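Tyrosine specific protein phosphatase (Trypanosoma cruzi, PDB 4AZ1) probably removes phosphate from phosphotyrosine residues of proteins. Local coordinates at residues A[103-108]-A[131-136]; A[151-156]-A[184-189]; A[60-65]-A[111-116]; A[117-122]-A[207-212]; A[161-164]-A[169-172]. One frame throughout, in Å; residues are numbered along the deposited sequence.

Contact 1: residues A[103-108]-A[131-136]; sequences DFLAML and DRYWPE
Phe104, on helix 101-110, turns an edge of its ring onto one face of Tyr133 in an edge-to-face aromatic pair. The ring centroids are 5.1 Å apart and the planes meet at 64°. Of the Phe104 ring, CE2 makes the approach: it comes to 3.8 Å from Tyr133 CE1, set toward the rim of the tyrosine ring rather than above its middle. Phe104 swings CG opposite its own amide nitrogen (chi1 -180°), which carries the ring outward from the helix. Tyr133 gives up the largest area. The opposite face takes the edge of the neighbouring indole, Trp134 CE3 standing 3.8 Å above the centre of the Tyr133 ring, so both faces are covered edge-on. Leu105 adds a looser apolar touch, its CD2 4.4 Å from Tyr133 CD1. Arg132 in turn steadies the tryptophan: its CG lies over the indole, and its NH1 donates a 2.9 Å hydrogen bond to Trp134 O within the guanidinium plane. Tyr133 and Trp134, with Pro135, form the YWP sequence familiar from classical protein tyrosine phosphatases. The phenol oxygen of Tyr133 is hydrogen-bonded to His225, which opens the HCSAGIGRTG signature sequence, and to Gln188, so the packed ring probably helps to hold its hydroxyl beside the presumed active-site loop. Around the pair, Tyr133 rests on Val116 and Met118 of strand 115-118, Trp134 on Gln188 and Gln190 of strand 184-191, and helix 101-110 covers the group through Leu108, which reaches both of those strands and Leu176.

Contact 2: residues A[151-156]-A[184-189]; sequences LTISED and HKFTQV
In the large mixed beta sheet of the phosphatase fold, strands 151-164 and 184-191 flank strand 169-177, and Ile153 and Phe186 meet across that intervening strand. The backbones therefore stay well apart, with 7.9 Å from Asp156 CA to Lys185 CA, and side chains alone close the gap. Ile153 runs out fully extended, with chi1 178° and chi2 175°, and puts its terminal methyl against the rim of the aromatic ring. CD1 of Ile153 lies near the ring plane, 3.9 Å from Phe186 CZ and almost as close to CE1, so it is an edge and not a face that receives it. The two side chains run at about a right angle to each other. Although the first bond of the Phe186 side chain points away from strand 151-155, a chi1 of 79° brings the far end of the ring back to the methyl. Both residues also pack on the strand between them, Ile153 on Leu176 and Phe186 on Leu174, while Leu108 of helix 101-110 touches Phe186. At the solvent-facing end the character changes. Asp156 and the extended chain of Lys185 form a long salt bridge, probably a weak one, since Asp156 OD2 is 3.8 Å from Lys185 NZ. The other carboxylate oxygen, OD1, accepts a hydrogen bond from Gly158 N, which probably helps to set the orientation of the acid. OD2 lies alongside the last part of the lysine chain, about as close to carbon as to nitrogen: Asp156 OD2 is 3.7 Å from Lys185 CE.

Contact 3: residues A[60-65]-A[111-116]; sequences TLYPQV and KKISLV
Pro63, preceded by a cis peptide bond, faces Lys111 with 8.1 Å between CA atoms, just where helix 101-110 ends and the chain turns away through Lys112 with positive phi (59°). Lys111 carries most of the contact with its aliphatic carbons. Tyr62 packs its phenol oxygen on these methylenes in close van der Waals contact: OH is 3.2 Å from Lys111 CG and 3.4 Å from CD of the same residue. The ring follows at a slant, its CZ 3.9 Å from Lys111 CG. Further out, Lys111 CE reaches Pro63 CB at 3.6 Å. The bend at chi2 (-58°) folds the lysine past the tyrosine tip and toward the proline, and its charged end finishes in a hydrogen bond from NZ to Thr66 OG1. Pro63 also presses on its own neighbour, with CB 3.7 Å above the centre of the Tyr62 ring; thus Pro63 packs between the Tyr62 ring and the end of the lysine chain. Ile113 contributes a marginal touch, its CD1 lying 4.1 Å from Tyr62 OH. Met107, one turn back on the helix, touches both Tyr62 and Ile113. The 60-65 loop, tied by its backbone to strand 79-82, is in this way laid against a Schellman motif, the turn that ends helix 101-110 and leads into strand 115-118 inside the alpha/beta phosphatase domain.

Contact 4: residues A[117-122]-A[207-212]; sequences IMVTKL and EALLTN. With FMT (formic acid), chain G.
Ile117 and Leu209 run at a slant to one another, the branch methyl of the isoleucine facing the fork of the leucine. Ile117 CG2 is 4.1 Å from Leu209 CD1 and 4.2 Å from Leu209 CD2, so both leucine methyls share the same partner. A chi1 of -63° sets CG2 of Ile117 opposite the backbone nitrogen and CG1 beside it; the CD1 at the end of that second branch of Ile117 comes to 4.1 Å from Leu209 O. Val119, two residues on, adds CG2 at 4.4 Å from Leu209 CD1. This is helix-on-sheet packing of the alpha/beta phosphatase fold: helix 203-215 lies on one face of the central sheet, where Leu209 also meets Val189 and Ile169, and Leu236 of helix 232-247 covers Ile117. Beyond the strand end Thr120 OG1 donates to Lys121 O at 2.7 Å, on a lone pair of the carbonyl, and is also hydrogen-bonded to Glu124. Next to it a formic acid molecule, probably from the crystallisation liquor, accepts a 2.9 Å hydrogen bond from Leu122 N at its O1 and is also hydrogen-bonded to Gln190 NE2; the side-chain carbons of Lys121 lie along its O2.

Contact 5: residues A[161-164]-A[169-172]; sequences YEVE and ITRR
Glu162 O accepts a 2.7 Å hydrogen bond from Arg171 N and, beside it, a CA-H...O contact from Thr170 CA at 3.2 Å. The bond is returned by Glu162 N to Arg171 O, making Glu162 and Arg171 an antiparallel hydrogen-bonded pair. Glu164 and Ile169 repeat the pattern, with a nearly straight 2.8 Å bond from Glu164 N to Ile169 O, while Val163 and Thr170 form the non-hydrogen-bonded pair between and put their side chains next to each other on the other face. On the face of Glu162, Glu164, Ile169 and Arg171, the arginine has two acids nearby, Glu162 lying beyond salt-bridge range. Glu164 folds at chi2, bringing OE2 to the guanidinium edge in its plane, yet the salt bridge is long, 3.8 Å from Glu164 OE2 to Arg171 NH1. A firmer hold on that group comes from Asn212 OD1, which accepts from Arg171 NH2, and Ile169 CG2 lies over one face of the guanidinium. Tyr161 carries a different grip: the aliphatic part of Arg172 runs across one face of its ring, with CG 3.7 Å from the ring centroid and only 5° off the normal, a CH-pi contact. The guanidinium then stands at 86° to the ring, its NH1 hydrogen-bonded to Gln190 and Gln188, with Trp134 as cation-pi partner; Tyr161 OH is hydrogen-bonded to Pro135 O. The strand axes lie 4.7 Å apart at 169°, the geometry of a beta hairpin whose second strand also pairs with strand 184-191 in the main sheet of the phosphatase fold.

In the fold
From the N terminus, contact 3 closes first, bringing the 60-65 loop to the end of helix 101-110. Contact 1 opens within that span, at 103-108, and closes at 131-136, so the two cross. Contact 4 starts on the strand that follows and reaches forward to helix 203-215; it crosses contact 1 and encloses contacts 2 and 5. Contact 2 runs from 151-156 to 184-189, and the hairpin of contact 5 lies within contact 2. Helices 101-110 and 203-215 are thereby joined to the main sheet, where contacts 2, 3 and 4 share the hydrogen-bonded neighbours 115-118 and 184-191, and contact 5 extends the same sheet through strands 169-177 and 151-164.

Contact 1: residues A[103-108]-A[131-136]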
# COMPACT_ATOMS: atom_id res chain seq x y z
N ASP A 103 0.98 -4.27 3.61
CA ASP A 103 1.44 -5.55 4.14
C ASP A 103 2.89 -5.46 4.60
O ASP A 103 3.27 -5.98 5.66
CB ASP A 103 1.35 -6.62 3.06
CG ASP A 103 -0.05 -6.77 2.51
OD1 ASP A 103 -0.53 -5.84 1.81
OD2 ASP A 103 -0.67 -7.83 2.76
N PHE A 104 3.71 -4.80 3.79
CA PHE A 104 5.14 -4.73 4.07
C PHE A 104 5.36 -3.95 5.36
O PHE A 104 6.07 -4.40 6.27
CB PHE A 104 5.85 -4.07 2.89
CG PHE A 104 7.35 -3.95 3.04
CD1 PHE A 104 8.16 -5.07 2.99
CD2 PHE A 104 7.94 -2.70 3.20
CE1 PHE A 104 9.55 -4.95 3.11
CE2 PHE A 104 9.32 -2.57 3.32
CZ PHE A 104 10.12 -3.69 3.28
N LEU A 105 4.71 -2.79 5.46
CA LEU A 105 4.87 -1.93 6.64
C LEU A 105 4.30 -2.60 7.88
O LEU A 105 4.86 -2.48 8.99
CB LEU A 105 4.20 -0.57 6.41
CG LEU A 105 4.78 0.27 5.27
CD1 LEU A 105 4.13 1.67 5.18
CD2 LEU A 105 6.28 0.41 5.37
N ALA A 106 3.19 -3.31 7.71
CA ALA A 106 2.57 -4.01 8.83
C ALA A 106 3.51 -5.09 9.36
O ALA A 106 3.59 -5.32 10.58
CB ALA A 106 1.25 -4.64 8.41
N MET A 107 4.19 -5.77 8.44
CA MET A 107 5.18 -6.77 8.79
C MET A 107 6.30 -6.13 9.60
O MET A 107 6.64 -6.64 10.67
CB MET A 107 5.76 -7.44 7.54
CG MET A 107 6.80 -8.52 7.84
SD MET A 107 8.49 -7.88 7.97
CE MET A 107 8.61 -7.00 6.40
N LEU A 108 6.85 -5.02 9.10
CA LEU A 108 7.92 -4.33 9.80
C LEU A 108 7.48 -3.99 11.20
O LEU A 108 8.25 -4.11 12.16
CB LEU A 108 8.28 -3.03 9.08
CG LEU A 108 8.93 -3.16 7.71
CD1 LEU A 108 9.28 -1.78 7.18
CD2 LEU A 108 10.18 -4.04 7.87
N ASP A 131 8.97 0.63 -5.46
CA ASP A 131 8.00 1.68 -5.17
C ASP A 131 8.29 2.28 -3.81
O ASP A 131 8.54 1.56 -2.84
CB ASP A 131 6.57 1.13 -5.22
CG ASP A 131 6.11 0.83 -6.65
OD1 ASP A 131 5.68 1.77 -7.35
OD2 ASP A 131 6.19 -0.35 -7.06
N ARG A 132 8.27 3.61 -3.74
CA ARG A 132 8.57 4.31 -2.49
C ARG A 132 7.62 3.96 -1.33
O ARG A 132 6.39 3.96 -1.49
CB ARG A 132 8.55 5.83 -2.72
CG ARG A 132 8.92 6.64 -1.47
CD ARG A 132 9.11 8.11 -1.81
NE ARG A 132 7.96 8.62 -2.55
CZ ARG A 132 6.81 9.00 -1.99
NH1 ARG A 132 6.66 8.94 -0.67
NH2 ARG A 132 5.81 9.44 -2.74
N TYR A 133 8.20 3.66 -0.18
CA TYR A 133 7.39 3.43 1.01
C TYR A 133 7.82 4.31 2.19
O TYR A 133 7.38 4.09 3.32
CB TYR A 133 7.41 1.94 1.38
CG TYR A 133 8.80 1.35 1.46
CD1 TYR A 133 9.55 1.45 2.63
CD2 TYR A 133 9.36 0.69 0.38
CE1 TYR A 133 10.82 0.90 2.72
CE2 TYR A 133 10.65 0.13 0.46
CZ TYR A 133 11.37 0.25 1.63
OH TYR A 133 12.63 -0.30 1.73
N TRP A 134 8.65 5.31 1.91
CA TRP A 134 9.12 6.24 2.95
C TRP A 134 8.69 7.65 2.60
O TRP A 134 8.46 7.95 1.43
CB TRP A 134 10.65 6.18 3.06
CG TRP A 134 11.33 6.48 1.76
CD1 TRP A 134 11.67 7.72 1.28
CD2 TRP A 134 11.74 5.54 0.77
NE1 TRP A 134 12.27 7.59 0.04
CE2 TRP A 134 12.32 6.27 -0.29
CE3 TRP A 134 11.67 4.14 0.68
CZ2 TRP A 134 12.85 5.64 -1.43
CZ3 TRP A 134 12.19 3.52 -0.46
CH2 TRP A 134 12.77 4.26 -1.49
N PRO A 135 8.58 8.54 3.62
CA PRO A 135 8.19 9.92 3.32
C PRO A 135 9.31 10.62 2.57
O PRO A 135 10.49 10.38 2.87
CB PRO A 135 8.03 10.58 4.71
CG PRO A 135 8.12 9.43 5.73
CD PRO A 135 8.87 8.32 5.06
N GLU A 136 8.96 11.48 1.63
CA GLU A 136 9.96 12.25 0.91
C GLU A 136 10.44 13.40 1.78
O GLU A 136 9.62 14.05 2.46
CB GLU A 136 9.37 12.82 -0.38
CG GLU A 136 9.22 11.83 -1.53
CD GLU A 136 8.74 12.51 -2.81
OE1 GLU A 136 7.71 13.23 -2.76
OE2 GLU A 136 9.41 12.35 -3.85

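Contact 2: residues A[151-156]-A[184-189]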
# COMPACT_ATOMS: atom_id res chain seq x y z
N LEU A 151 -1.50 2.35 8.87
CA LEU A 151 -0.23 2.65 9.52
C LEU A 151 0.24 4.01 9.05
O LEU A 151 -0.07 4.44 7.93
CB LEU A 151 0.84 1.60 9.20
CG LEU A 151 0.68 0.16 9.71
CD1 LEU A 151 0.35 -0.81 8.58
CD2 LEU A 151 1.94 -0.28 10.44
N THR A 152 0.98 4.70 9.91
CA THR A 152 1.62 5.93 9.52
C THR A 152 3.11 5.69 9.63
O THR A 152 3.57 5.02 10.57
CB THR A 152 1.17 7.09 10.42
OG1 THR A 152 -0.23 7.32 10.24
CG2 THR A 152 1.95 8.37 10.12
N ILE A 153 3.88 6.19 8.67
CA ILE A 153 5.33 6.13 8.76
C ILE A 153 5.90 7.56 8.66
O ILE A 153 5.47 8.36 7.81
CB ILE A 153 5.92 5.12 7.73
CG1 ILE A 153 7.46 5.09 7.80
CG2 ILE A 153 5.45 5.43 6.35
CD1 ILE A 153 8.06 4.00 6.87
N SER A 154 6.83 7.89 9.55
CA SER A 154 7.27 9.28 9.69
C SER A 154 8.77 9.37 9.76
O SER A 154 9.45 8.40 10.13
CB SER A 154 6.71 9.91 10.98
OG SER A 154 5.34 9.62 11.14
N GLU A 155 9.30 10.54 9.42
CA GLU A 155 10.71 10.81 9.61
C GLU A 155 10.95 11.01 11.10
O GLU A 155 10.18 11.69 11.76
CB GLU A 155 11.13 12.05 8.81
CG GLU A 155 12.62 12.38 8.96
CD GLU A 155 13.14 13.33 7.90
OE1 GLU A 155 12.31 13.88 7.13
OE2 GLU A 155 14.38 13.53 7.85
N ASP A 156 11.99 10.39 11.64
CA ASP A 156 12.32 10.56 13.06
C ASP A 156 12.67 12.02 13.32
O ASP A 156 13.64 12.53 12.75
CB ASP A 156 13.47 9.62 13.46
CG ASP A 156 13.69 9.55 14.97
OD1 ASP A 156 13.61 10.60 15.66
OD2 ASP A 156 13.96 8.42 15.46
N HIS A 184 7.08 2.34 16.63
CA HIS A 184 8.25 1.49 16.42
C HIS A 184 9.25 2.19 15.51
O HIS A 184 8.93 2.52 14.36
CB HIS A 184 7.86 0.13 15.83
CG HIS A 184 9.03 -0.71 15.42
ND1 HIS A 184 9.86 -1.33 16.33
CD2 HIS A 184 9.53 -1.01 14.20
CE1 HIS A 184 10.81 -1.99 15.70
NE2 HIS A 184 10.64 -1.81 14.40
N LYS A 185 10.46 2.41 16.02
CA LYS A 185 11.53 3.03 15.25
C LYS A 185 12.29 1.97 14.46
O LYS A 185 12.50 0.86 14.94
CB LYS A 185 12.50 3.76 16.17
CG LYS A 185 11.88 4.93 16.92
CD LYS A 185 12.91 5.65 17.77
CE LYS A 185 12.29 6.88 18.42
NZ LYS A 185 13.30 7.67 19.17
N PHE A 186 12.70 2.32 13.25
CA PHE A 186 13.59 1.47 12.48
C PHE A 186 14.43 2.30 11.51
O PHE A 186 14.11 3.48 11.24
CB PHE A 186 12.81 0.35 11.76
CG PHE A 186 12.11 0.79 10.49
CD1 PHE A 186 10.87 1.42 10.55
CD2 PHE A 186 12.69 0.56 9.25
CE1 PHE A 186 10.22 1.82 9.38
CE2 PHE A 186 12.05 0.95 8.07
CZ PHE A 186 10.80 1.57 8.14
N THR A 187 15.52 1.71 11.03
CA THR A 187 16.39 2.38 10.08
C THR A 187 16.26 1.69 8.71
O THR A 187 16.34 0.46 8.62
CB THR A 187 17.85 2.34 10.58
OG1 THR A 187 17.91 2.88 11.92
CG2 THR A 187 18.76 3.16 9.68
N GLN A 188 16.01 2.47 7.66
CA GLN A 188 16.14 1.96 6.29
C GLN A 188 17.41 2.52 5.66
O GLN A 188 17.67 3.72 5.74
CB GLN A 188 14.92 2.30 5.40
CG GLN A 188 14.98 1.64 4.01
CD GLN A 188 14.87 2.66 2.88
OE1 GLN A 188 15.17 3.85 3.06
NE2 GLN A 188 14.42 2.20 1.71
N VAL A 189 18.20 1.65 5.05
CA VAL A 189 19.44 2.06 4.41
C VAL A 189 19.30 1.72 2.92
O VAL A 189 19.09 0.56 2.56
CB VAL A 189 20.65 1.30 5.00
CG1 VAL A 189 21.97 1.82 4.41
CG2 VAL A 189 20.68 1.45 6.53

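Contact 3: residues A[60-65]-A[111-116]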
# COMPACT_ATOMS: atom_id res chain seq x y z
N THR A 60 9.69 -21.66 3.98
CA THR A 60 10.42 -20.61 4.68
C THR A 60 9.76 -19.24 4.47
O THR A 60 10.38 -18.19 4.71
CB THR A 60 11.88 -20.55 4.22
OG1 THR A 60 11.93 -20.29 2.81
CG2 THR A 60 12.58 -21.88 4.50
N LEU A 61 8.51 -19.25 4.03
CA LEU A 61 7.77 -18.02 3.77
C LEU A 61 7.71 -17.14 5.03
O LEU A 61 7.35 -17.62 6.10
CB LEU A 61 6.35 -18.35 3.29
CG LEU A 61 5.45 -17.15 2.98
CD1 LEU A 61 5.95 -16.41 1.75
CD2 LEU A 61 4.04 -17.60 2.78
N TYR A 62 8.08 -15.87 4.90
CA TYR A 62 8.08 -14.97 6.05
C TYR A 62 6.95 -13.95 5.90
O TYR A 62 6.73 -13.43 4.80
CB TYR A 62 9.44 -14.26 6.19
CG TYR A 62 9.60 -13.50 7.51
CD1 TYR A 62 10.02 -14.16 8.67
CD2 TYR A 62 9.33 -12.14 7.59
CE1 TYR A 62 10.16 -13.48 9.87
CE2 TYR A 62 9.48 -11.45 8.79
CZ TYR A 62 9.89 -12.13 9.93
OH TYR A 62 10.03 -11.45 11.12
N PRO A 63 6.25 -13.65 7.00
CA PRO A 63 6.51 -14.10 8.38
C PRO A 63 5.79 -15.38 8.80
O PRO A 63 5.79 -15.67 10.00
CB PRO A 63 5.96 -12.94 9.21
CG PRO A 63 4.77 -12.51 8.42
CD PRO A 63 5.19 -12.62 6.96
N GLN A 64 5.19 -16.12 7.87
CA GLN A 64 4.31 -17.24 8.22
C GLN A 64 4.98 -18.38 9.00
O GLN A 64 4.30 -19.14 9.69
CB GLN A 64 3.62 -17.80 6.97
CG GLN A 64 2.53 -16.89 6.38
CD GLN A 64 3.08 -15.67 5.64
OE1 GLN A 64 4.29 -15.41 5.63
NE2 GLN A 64 2.18 -14.91 5.01
N VAL A 65 6.30 -18.49 8.90
CA VAL A 65 7.02 -19.57 9.56
C VAL A 65 7.41 -19.25 11.01
O VAL A 65 7.90 -20.12 11.74
CB VAL A 65 8.26 -19.99 8.76
CG1 VAL A 65 7.84 -20.56 7.43
CG2 VAL A 65 9.20 -18.80 8.56
N LYS A 111 6.54 -7.35 13.48
CA LYS A 111 7.75 -8.12 13.75
C LYS A 111 8.85 -7.29 14.42
O LYS A 111 9.88 -7.84 14.80
CB LYS A 111 8.29 -8.78 12.47
CG LYS A 111 7.40 -9.90 11.97
CD LYS A 111 7.25 -10.96 13.04
CE LYS A 111 6.25 -12.03 12.64
NZ LYS A 111 6.27 -13.21 13.58
N LYS A 112 8.61 -5.99 14.56
CA LYS A 112 9.57 -5.09 15.22
C LYS A 112 10.92 -5.12 14.49
O LYS A 112 11.99 -5.16 15.12
CB LYS A 112 9.76 -5.45 16.71
CG LYS A 112 8.45 -5.55 17.51
CD LYS A 112 7.62 -4.28 17.39
CE LYS A 112 6.20 -4.48 17.92
NZ LYS A 112 5.27 -3.39 17.49
N ILE A 113 10.87 -5.10 13.17
CA ILE A 113 12.09 -5.12 12.38
C ILE A 113 12.90 -3.85 12.65
O ILE A 113 12.35 -2.74 12.67
CB ILE A 113 11.77 -5.28 10.89
CG1 ILE A 113 11.09 -6.63 10.65
CG2 ILE A 113 13.03 -5.13 10.04
CD1 ILE A 113 11.91 -7.83 11.14
N SER A 114 14.20 -4.00 12.89
CA SER A 114 15.04 -2.86 13.25
C SER A 114 15.83 -2.28 12.06
O SER A 114 16.18 -1.10 12.05
CB SER A 114 15.94 -3.21 14.44
OG SER A 114 17.11 -2.42 14.48
N LEU A 115 16.06 -3.10 11.03
CA LEU A 115 16.91 -2.67 9.92
C LEU A 115 16.41 -3.22 8.58
O LEU A 115 16.23 -4.43 8.41
CB LEU A 115 18.38 -3.08 10.15
CG LEU A 115 19.36 -2.83 8.99
CD1 LEU A 115 19.45 -1.34 8.67
CD2 LEU A 115 20.74 -3.39 9.30
N VAL A 116 16.19 -2.30 7.66
CA VAL A 116 15.79 -2.62 6.31
C VAL A 116 16.87 -2.13 5.37
O VAL A 116 17.26 -0.96 5.41
CB VAL A 116 14.48 -1.90 5.93
CG1 VAL A 116 14.21 -2.05 4.42
CG2 VAL A 116 13.32 -2.46 6.75

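Contact 4: residues A[117-122]-A[207-212]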
# COMPACT_ATOMS: atom_id res chain seq x y z
N ILE A 117 17.37 -3.03 4.52
CA ILE A 117 18.38 -2.63 3.56
C ILE A 117 17.80 -2.79 2.17
O ILE A 117 17.29 -3.85 1.82
CB ILE A 117 19.64 -3.48 3.67
CG1 ILE A 117 20.27 -3.27 5.04
CG2 ILE A 117 20.63 -3.12 2.55
CD1 ILE A 117 21.56 -4.02 5.21
N MET A 118 17.86 -1.70 1.40
CA MET A 118 17.32 -1.66 0.05
C MET A 118 18.50 -1.48 -0.90
O MET A 118 19.22 -0.48 -0.82
CB MET A 118 16.33 -0.49 -0.08
CG MET A 118 15.79 -0.32 -1.49
SD MET A 118 14.64 1.07 -1.56
CE MET A 118 14.37 1.14 -3.33
N VAL A 119 18.71 -2.45 -1.79
CA VAL A 119 19.86 -2.44 -2.68
C VAL A 119 19.47 -2.21 -4.15
O VAL A 119 19.81 -2.99 -5.04
CB VAL A 119 20.70 -3.76 -2.54
CG1 VAL A 119 22.02 -3.61 -3.22
CG2 VAL A 119 20.95 -4.05 -1.08
N THR A 120 18.74 -1.14 -4.39
CA THR A 120 18.34 -0.77 -5.74
C THR A 120 17.90 0.68 -5.71
O THR A 120 17.56 1.21 -4.65
CB THR A 120 17.16 -1.66 -6.25
OG1 THR A 120 16.82 -1.31 -7.60
CG2 THR A 120 15.91 -1.48 -5.37
N LYS A 121 17.92 1.34 -6.87
CA LYS A 121 17.11 2.55 -7.04
C LYS A 121 15.67 2.17 -7.35
O LYS A 121 15.38 1.02 -7.72
CB LYS A 121 17.64 3.43 -8.18
CG LYS A 121 19.05 3.94 -7.95
CD LYS A 121 19.40 4.98 -8.97
CE LYS A 121 20.53 4.51 -9.85
NZ LYS A 121 21.16 5.68 -10.50
N LEU A 122 14.78 3.15 -7.21
CA LEU A 122 13.37 2.99 -7.56
C LEU A 122 13.23 2.65 -9.04
O LEU A 122 12.38 1.83 -9.41
CB LEU A 122 12.61 4.31 -7.27
CG LEU A 122 12.52 4.67 -5.78
CD1 LEU A 122 12.00 6.13 -5.59
CD2 LEU A 122 11.62 3.68 -5.05
N GLU A 207 30.77 -2.98 2.24
CA GLU A 207 31.31 -3.08 3.60
C GLU A 207 30.54 -2.21 4.61
O GLU A 207 30.31 -2.61 5.75
CB GLU A 207 32.79 -2.71 3.62
CG GLU A 207 33.74 -3.82 3.14
CD GLU A 207 33.92 -4.96 4.15
OE1 GLU A 207 33.24 -4.95 5.21
OE2 GLU A 207 34.74 -5.88 3.90
N ALA A 208 30.11 -1.02 4.17
CA ALA A 208 29.38 -0.11 5.03
C ALA A 208 28.01 -0.71 5.35
O ALA A 208 27.55 -0.67 6.50
CB ALA A 208 29.22 1.24 4.35
N LEU A 209 27.36 -1.27 4.34
CA LEU A 209 26.10 -1.98 4.56
C LEU A 209 26.25 -3.11 5.58
O LEU A 209 25.41 -3.26 6.48
CB LEU A 209 25.55 -2.54 3.25
CG LEU A 209 24.99 -1.58 2.20
CD1 LEU A 209 24.35 -2.38 1.09
CD2 LEU A 209 23.97 -0.62 2.82
N LEU A 210 27.32 -3.89 5.45
CA LEU A 210 27.53 -5.02 6.35
C LEU A 210 27.82 -4.54 7.77
O LEU A 210 27.48 -5.23 8.74
CB LEU A 210 28.64 -5.94 5.82
CG LEU A 210 28.32 -6.56 4.46
CD1 LEU A 210 29.50 -7.33 3.94
CD2 LEU A 210 27.11 -7.47 4.57
N THR A 211 28.44 -3.38 7.88
CA THR A 211 28.67 -2.77 9.19
C THR A 211 27.32 -2.46 9.85
O THR A 211 27.13 -2.75 11.03
CB THR A 211 29.53 -1.51 9.09
OG1 THR A 211 30.88 -1.89 8.79
CG2 THR A 211 29.51 -0.72 10.40
N ASN A 212 26.39 -1.92 9.08
CA ASN A 212 25.04 -1.72 9.59
C ASN A 212 24.43 -3.02 10.08
O ASN A 212 23.90 -3.06 11.19
CB ASN A 212 24.12 -1.10 8.53
CG ASN A 212 24.42 0.35 8.29
OD1 ASN A 212 24.43 0.81 7.15
ND2 ASN A 212 24.72 1.08 9.35
C FMT G . 16.27 6.41 -5.85
O1 FMT G . 15.85 5.30 -5.53
O2 FMT G . 16.91 6.63 -6.88

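Contact 5: residues A[161-164]-A[169-172]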
# COMPACT_ATOMS: atom_id res chain seq x y z
N TYR A 161 17.53 12.41 7.89
CA TYR A 161 18.02 11.51 6.84
C TYR A 161 19.50 11.80 6.60
O TYR A 161 19.89 12.97 6.59
CB TYR A 161 17.29 11.76 5.53
CG TYR A 161 15.90 11.19 5.39
CD1 TYR A 161 15.26 10.54 6.45
CD2 TYR A 161 15.20 11.32 4.19
CE1 TYR A 161 13.97 10.03 6.31
CE2 TYR A 161 13.91 10.82 4.03
CZ TYR A 161 13.30 10.18 5.10
OH TYR A 161 12.02 9.68 4.94
N GLU A 162 20.31 10.77 6.40
CA GLU A 162 21.74 10.98 6.10
C GLU A 162 22.06 10.55 4.67
O GLU A 162 21.66 9.47 4.24
CB GLU A 162 22.62 10.22 7.10
CG GLU A 162 22.38 10.62 8.55
CD GLU A 162 23.15 9.74 9.53
OE1 GLU A 162 23.89 8.85 9.07
OE2 GLU A 162 23.00 9.94 10.76
N VAL A 163 22.76 11.40 3.93
CA VAL A 163 23.13 11.06 2.56
C VAL A 163 24.64 10.99 2.46
O VAL A 163 25.33 11.95 2.80
CB VAL A 163 22.61 12.09 1.55
CG1 VAL A 163 22.83 11.57 0.13
CG2 VAL A 163 21.13 12.37 1.79
N GLU A 164 25.14 9.84 2.03
CA GLU A 164 26.59 9.64 1.87
C GLU A 164 26.88 9.57 0.37
O GLU A 164 26.64 8.54 -0.27
CB GLU A 164 27.03 8.34 2.56
CG GLU A 164 26.50 8.14 3.97
CD GLU A 164 27.09 9.12 4.97
OE1 GLU A 164 28.18 9.66 4.70
OE2 GLU A 164 26.46 9.34 6.03
N ILE A 169 24.92 5.97 -0.41
CA ILE A 169 24.05 5.35 0.58
C ILE A 169 23.21 6.44 1.21
O ILE A 169 23.71 7.54 1.50
CB ILE A 169 24.89 4.60 1.65
CG1 ILE A 169 25.40 3.26 1.09
CG2 ILE A 169 24.07 4.38 2.92
CD1 ILE A 169 26.42 2.56 2.00
N THR A 170 21.92 6.16 1.40
CA THR A 170 21.05 7.07 2.14
C THR A 170 20.52 6.34 3.35
O THR A 170 20.06 5.19 3.23
CB THR A 170 19.88 7.59 1.27
OG1 THR A 170 20.40 8.43 0.23
CG2 THR A 170 18.91 8.45 2.11
N ARG A 171 20.59 6.97 4.51
CA ARG A 171 20.06 6.38 5.74
C ARG A 171 18.85 7.17 6.20
O ARG A 171 18.93 8.38 6.40
CB ARG A 171 21.12 6.34 6.84
CG ARG A 171 22.32 5.51 6.44
CD ARG A 171 23.26 5.16 7.60
NE ARG A 171 24.18 4.12 7.14
CZ ARG A 171 25.39 4.36 6.64
NH1 ARG A 171 25.87 5.60 6.57
NH2 ARG A 171 26.13 3.34 6.21
N ARG A 172 17.73 6.46 6.36
CA ARG A 172 16.48 7.08 6.77
C ARG A 172 16.07 6.50 8.12
O ARG A 172 15.97 5.28 8.26
CB ARG A 172 15.39 6.83 5.72
CG ARG A 172 15.76 7.33 4.31
CD ARG A 172 14.62 7.15 3.31
NE ARG A 172 14.94 7.78 2.03
CZ ARG A 172 15.47 7.15 0.98
NH1 ARG A 172 15.74 5.85 1.02
NH2 ARG A 172 15.73 7.84 -0.13